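PDB 3KBB: phosphorylated carbohydrates phosphatase TM_1254 from Thermotoga maritima msb8, which removes phosphate from sugar phosphates such as erythrose 4-phosphate, fructose 6-phosphate and mannose 6-phosphate, using a divalent metal ion, with cobalt giving the highest activity. Local coordinates for residues A[146-150]-A[175-179]; A[51-55]-A[64-68]. All blocks are in the same frame, centred on the assembly; numbering follows the deposited sequence.

Contact 1 (A[146-150]-A[175-179]); sequences YLLVL and SAGIE
L147 and A176 bring the two backbones closest, CA to CA 5.7 Å, where the middle of helix 144-153 passes the end of helix 167-175. Both helices belong to the Rossmann-like core of the HAD fold: one leads into strand 160-164, the other leads out of it toward strand 181-184, and they lie as neighbours against the parallel sheet. The second helix ends in a Schellman motif. G177 takes a positive phi (95°), where a side chain would press on the carbonyl oxygen of A176, and the chain then turns so that I178 faces back to the first helix.

A176 is the centre of the contact. Its methyl meets the root of the tyrosine, A176 CB to Y146 CB at 3.7 Å, rather than the ring. L147 lies at the solvent edge and closes over the same methyl, with L147 CD2 3.9 Å from A176 CB. Further along the helix, L150 CD1 comes within 3.9 Å of A176 O, an apolar touch and not a bond.

Y146 has CG anti to its carbonyl carbon (chi1 -79°), which turns the ring away from A176, where it touches V162 and A106 of the sheet and A172 and A173 of helix 167-175. A hydrogen bond between Y146 OH and E164 OE2 holds the phenol end, and the side chain comes within about 5 Å of that of D7, the nucleophile by similarity.

I178, which also touches V160 and V162 of the sheet, crosses the tyrosine side chain at about a right angle. Its extended chain ends in a methyl shared by two partners: I178 CD1 is 4.1 Å from Y146 CD1, meeting the ring obliquely, and 4.2 Å from L150 CD1.

Contact 2 (A[51-55]-A[64-68]); sequences LPILM and LENFK
In the helical cap that HAD phosphatases of the beta-phosphoglucomutase type carry beside their core, F67 reaches from the first turn of helix 64-82 into a pocket on helix 47-57 made by L51, L54 and M55. The short axes pass 10.3 Å apart at 101°, nearly perpendicular. Helix 47-57 kinks at P52, whose nitrogen has no hydrogen to give to the preceding turn.

With CG trans to the backbone N (chi1 -172°), the F67 ring is carried across the gap. M55, deposited as selenomethionine, lies over one face: its CB sits 3.8 Å from the F67 ring centroid and only 4° off the normal, a CH-pi contact. The chain then runs back past the ring in the opposite direction, leaving SE in an oblique Met-aromatic contact, 4.8 Å from that same F67 centroid. L54 comes in at the rim, L54 CD2 to F67 CZ 3.8 Å. F67 CE2 also lies 3.3 Å from L51 O, an oxygen already taken by the M55 N-H.

L64 straddles the partly exposed P52, with L64 CD2 3.8 Å from P52 CG, while the buried L51 reaches the aliphatic part of the exposed K68, L51 CD1 to K68 CG 4.2 Å.

Were F67 an alanine, M55 and L54 would probably lose the surface they pack on and a gap would open between the helices. I60 and V26 also touch the F67 side chain, so this corner of the cap depends on shape and dispersion, with L51 O, oblique to the ring and close to CE2, adding at most a weak electrostatic term.

The two contacts sit on opposite sides of the chain's centre, their nearest atoms about 25 Å apart, and share no helix or strand. Contact 1 is the more buried and belongs to the sheet-backed core, joining a helix to the turn that ends its neighbour; contact 2 is partly buried, farther out, and joins two helices of the cap. Both are apolar, but in different ways. At 146-150 with 175-179 a small methyl lets the chains come close, and the aromatic ring turns away, close to the probable nucleophile. At 51-55 with 64-68 the aromatic ring itself bridges two crossing helices, away from the annotated site.

Contact 1 (A[146-150]-A[175-179])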
loop_
_atom_site.group_PDB
_atom_site.type_symbol
_atom_site.label_atom_id
_atom_site.label_comp_id
_atom_site.label_asym_id
_atom_site.label_seq_id
_atom_site.Cartn_x
_atom_site.Cartn_y
_atom_site.Cartn_z
ATOM N N TYR A 146 0.187 -3.611 13.451
ATOM C CA TYR A 146 -1.245 -3.701 13.813
ATOM C C TYR A 146 -1.474 -3.558 15.307
ATOM O O TYR A 146 -2.481 -2.996 15.700
ATOM C CB TYR A 146 -1.869 -4.994 13.258
ATOM C CG TYR A 146 -2.161 -4.762 11.787
ATOM C CD1 TYR A 146 -3.270 -3.983 11.379
ATOM C CD2 TYR A 146 -1.324 -5.279 10.798
ATOM C CE1 TYR A 146 -3.519 -3.734 10.038
ATOM C CE2 TYR A 146 -1.558 -5.038 9.439
ATOM C CZ TYR A 146 -2.669 -4.250 9.071
ATOM O OH TYR A 146 -2.936 -3.979 7.748
ATOM N N LEU A 147 -0.567 -4.084 16.131
ATOM C CA LEU A 147 -0.642 -3.874 17.607
ATOM C C LEU A 147 -0.612 -2.374 17.935
ATOM O O LEU A 147 -1.372 -1.899 18.804
ATOM C CB LEU A 147 0.494 -4.669 18.303
ATOM C CG LEU A 147 0.316 -6.185 18.228
ATOM C CD1 LEU A 147 1.673 -6.876 18.617
ATOM C CD2 LEU A 147 -0.854 -6.708 19.090
ATOM N N LEU A 148 0.231 -1.603 17.235
ATOM C CA LEU A 148 0.307 -0.152 17.466
ATOM C C LEU A 148 -0.982 0.551 16.988
ATOM O O LEU A 148 -1.485 1.470 17.660
ATOM C CB LEU A 148 1.534 0.438 16.758
ATOM C CG LEU A 148 1.861 1.933 16.996
ATOM C CD1 LEU A 148 1.882 2.278 18.488
ATOM C CD2 LEU A 148 3.182 2.307 16.268
ATOM N N VAL A 149 -1.527 0.117 15.844
ATOM C CA VAL A 149 -2.827 0.655 15.382
ATOM C C VAL A 149 -3.906 0.412 16.444
ATOM O O VAL A 149 -4.678 1.353 16.755
ATOM C CB VAL A 149 -3.290 0.046 14.017
ATOM C CG1 VAL A 149 -4.722 0.562 13.644
ATOM C CG2 VAL A 149 -2.315 0.462 12.910
ATOM N N LEU A 150 -3.969 -0.823 16.975
ATOM C CA LEU A 150 -4.940 -1.193 18.021
ATOM C C LEU A 150 -4.740 -0.337 19.272
ATOM O O LEU A 150 -5.699 0.126 19.869
ATOM C CB LEU A 150 -4.879 -2.670 18.362
ATOM C CG LEU A 150 -5.267 -3.632 17.224
ATOM C CD1 LEU A 150 -4.958 -5.063 17.618
ATOM C CD2 LEU A 150 -6.780 -3.403 17.006
ATOM N N SER A 175 -1.674 -12.215 13.263
ATOM C CA SER A 175 -0.793 -12.391 14.430
ATOM C C SER A 175 -1.060 -11.401 15.553
ATOM O O SER A 175 -0.799 -11.741 16.714
ATOM C CB SER A 175 0.690 -12.380 14.042
ATOM O OG SER A 175 1.004 -13.500 13.228
ATOM N N ALA A 176 -1.624 -10.226 15.226
ATOM C CA ALA A 176 -2.044 -9.226 16.208
ATOM C C ALA A 176 -3.381 -9.586 16.847
ATOM O O ALA A 176 -3.857 -8.853 17.695
ATOM C CB ALA A 176 -2.130 -7.834 15.559
ATOM N N GLY A 177 -3.992 -10.686 16.412
ATOM C CA GLY A 177 -5.245 -11.183 16.996
ATOM C C GLY A 177 -6.521 -10.763 16.289
ATOM O O GLY A 177 -7.630 -11.054 16.761
ATOM N N ILE A 178 -6.371 -10.110 15.124
ATOM C CA ILE A 178 -7.491 -9.630 14.332
ATOM C C ILE A 178 -7.974 -10.770 13.409
ATOM O O ILE A 178 -7.192 -11.341 12.636
ATOM C CB ILE A 178 -7.086 -8.425 13.478
ATOM C CG1 ILE A 178 -6.644 -7.264 14.389
ATOM C CG2 ILE A 178 -8.280 -7.978 12.540
ATOM C CD1 ILE A 178 -5.987 -6.104 13.639
ATOM N N GLU A 179 -9.264 -11.073 13.488
ATOM C CA GLU A 179 -9.834 -12.172 12.670
ATOM C C GLU A 179 -10.481 -11.713 11.368
ATOM O O GLU A 179 -10.391 -12.404 10.334
ATOM C CB GLU A 179 -10.805 -12.997 13.514
ATOM C CG GLU A 179 -10.053 -13.907 14.512
ATOM C CD GLU A 179 -9.155 -14.938 13.852
ATOM O OE1 GLU A 179 -9.669 -15.796 13.094
ATOM O OE2 GLU A 179 -7.934 -14.907 14.109
#

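Contact 2 (A[51-55]-A[64-68])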
loop_
_atom_site.group_PDB
_atom_site.type_symbol
_atom_site.label_atom_id
_atom_site.label_comp_id
_atom_site.label_asym_id
_atom_site.label_seq_id
_atom_site.Cartn_x
_atom_site.Cartn_y
_atom_site.Cartn_z
ATOM N N LEU A 51 17.432 -1.074 -7.779
ATOM C CA LEU A 51 17.935 0.141 -8.419
ATOM C C LEU A 51 19.362 0.031 -8.956
ATOM O O LEU A 51 19.613 0.391 -10.102
ATOM C CB LEU A 51 17.767 1.380 -7.529
ATOM C CG LEU A 51 16.316 1.810 -7.239
ATOM C CD1 LEU A 51 16.256 3.182 -6.563
ATOM C CD2 LEU A 51 15.463 1.825 -8.512
ATOM N N PRO A 52 20.307 -0.444 -8.132
ATOM C CA PRO A 52 21.671 -0.632 -8.644
ATOM C C PRO A 52 21.745 -1.595 -9.829
ATOM O O PRO A 52 22.512 -1.340 -10.758
ATOM C CB PRO A 52 22.427 -1.214 -7.441
ATOM C CG PRO A 52 21.664 -0.792 -6.253
ATOM C CD PRO A 52 20.209 -0.794 -6.697
ATOM N N ILE A 53 20.960 -2.674 -9.795
ATOM C CA ILE A 53 20.836 -3.606 -10.907
ATOM C C ILE A 53 20.297 -2.901 -12.164
ATOM O O ILE A 53 20.839 -3.056 -13.245
ATOM C CB ILE A 53 19.929 -4.822 -10.573
ATOM C CG1 ILE A 53 20.587 -5.757 -9.535
ATOM C CG2 ILE A 53 19.602 -5.611 -11.825
ATOM C CD1 ILE A 53 19.656 -6.857 -9.012
ATOM N N LEU A 54 19.221 -2.146 -12.011
ATOM C CA LEU A 54 18.663 -1.400 -13.131
ATOM C C LEU A 54 19.741 -0.530 -13.776
ATOM O O LEU A 54 19.880 -0.505 -15.006
ATOM C CB LEU A 54 17.468 -0.566 -12.649
ATOM C CG LEU A 54 16.739 0.371 -13.630
ATOM C CD1 LEU A 54 16.039 -0.415 -14.732
ATOM C CD2 LEU A 54 15.759 1.266 -12.885
HETATM N N MSE A 55 20.513 0.173 -12.954
HETATM C CA MSE A 55 21.515 1.099 -13.450
HETATM C C MSE A 55 22.528 0.368 -14.310
HETATM O O MSE A 55 22.842 0.828 -15.398
HETATM C CB MSE A 55 22.227 1.821 -12.296
HETATM C CG MSE A 55 23.138 2.919 -12.761
HETATM SE SE MSE A 55 24.245 3.558 -11.244
HETATM C CE MSE A 55 25.177 1.901 -10.809
ATOM N N LEU A 64 25.730 5.867 -8.128
ATOM C CA LEU A 64 24.473 5.327 -7.594
ATOM C C LEU A 64 23.636 6.415 -6.896
ATOM O O LEU A 64 22.404 6.422 -6.979
ATOM C CB LEU A 64 24.726 4.126 -6.671
ATOM C CG LEU A 64 23.524 3.290 -6.223
ATOM C CD1 LEU A 64 22.648 2.848 -7.410
ATOM C CD2 LEU A 64 23.982 2.079 -5.416
ATOM N N GLU A 65 24.327 7.327 -6.218
ATOM C CA GLU A 65 23.700 8.424 -5.505
ATOM C C GLU A 65 22.896 9.298 -6.462
ATOM O O GLU A 65 21.738 9.626 -6.188
ATOM C CB GLU A 65 24.766 9.255 -4.770
ATOM C CG GLU A 65 24.295 10.624 -4.341
ATOM C CD GLU A 65 25.245 11.330 -3.380
ATOM O OE1 GLU A 65 26.391 10.867 -3.202
ATOM O OE2 GLU A 65 24.836 12.364 -2.814
ATOM N N ASN A 66 23.524 9.670 -7.576
ATOM C CA ASN A 66 22.870 10.458 -8.615
ATOM C C ASN A 66 21.701 9.702 -9.249
ATOM O O ASN A 66 20.633 10.281 -9.492
ATOM C CB ASN A 66 23.880 10.876 -9.680
ATOM C CG ASN A 66 24.692 12.107 -9.279
ATOM O OD1 ASN A 66 24.316 12.856 -8.365
ATOM N ND2 ASN A 66 25.805 12.330 -9.981
ATOM N N PHE A 67 21.906 8.410 -9.500
ATOM C CA PHE A 67 20.865 7.561 -10.085
ATOM C C PHE A 67 19.635 7.502 -9.186
ATOM O O PHE A 67 18.511 7.733 -9.647
ATOM C CB PHE A 67 21.402 6.159 -10.350
ATOM C CG PHE A 67 20.449 5.279 -11.127
ATOM C CD1 PHE A 67 20.289 5.452 -12.503
ATOM C CD2 PHE A 67 19.722 4.281 -10.486
ATOM C CE1 PHE A 67 19.412 4.640 -13.224
ATOM C CE2 PHE A 67 18.839 3.460 -11.193
ATOM C CZ PHE A 67 18.677 3.640 -12.568
ATOM N N LYS A 68 19.861 7.206 -7.900
ATOM C CA LYS A 68 18.782 7.113 -6.903
ATOM C C LYS A 68 17.992 8.399 -6.812
ATOM O O LYS A 68 16.778 8.374 -6.637
ATOM C CB LYS A 68 19.336 6.736 -5.528
ATOM C CG LYS A 68 19.670 5.265 -5.398
ATOM C CD LYS A 68 20.032 4.883 -3.958
ATOM C CE LYS A 68 21.499 5.159 -3.659
ATOM N NZ LYS A 68 21.942 4.632 -2.324
#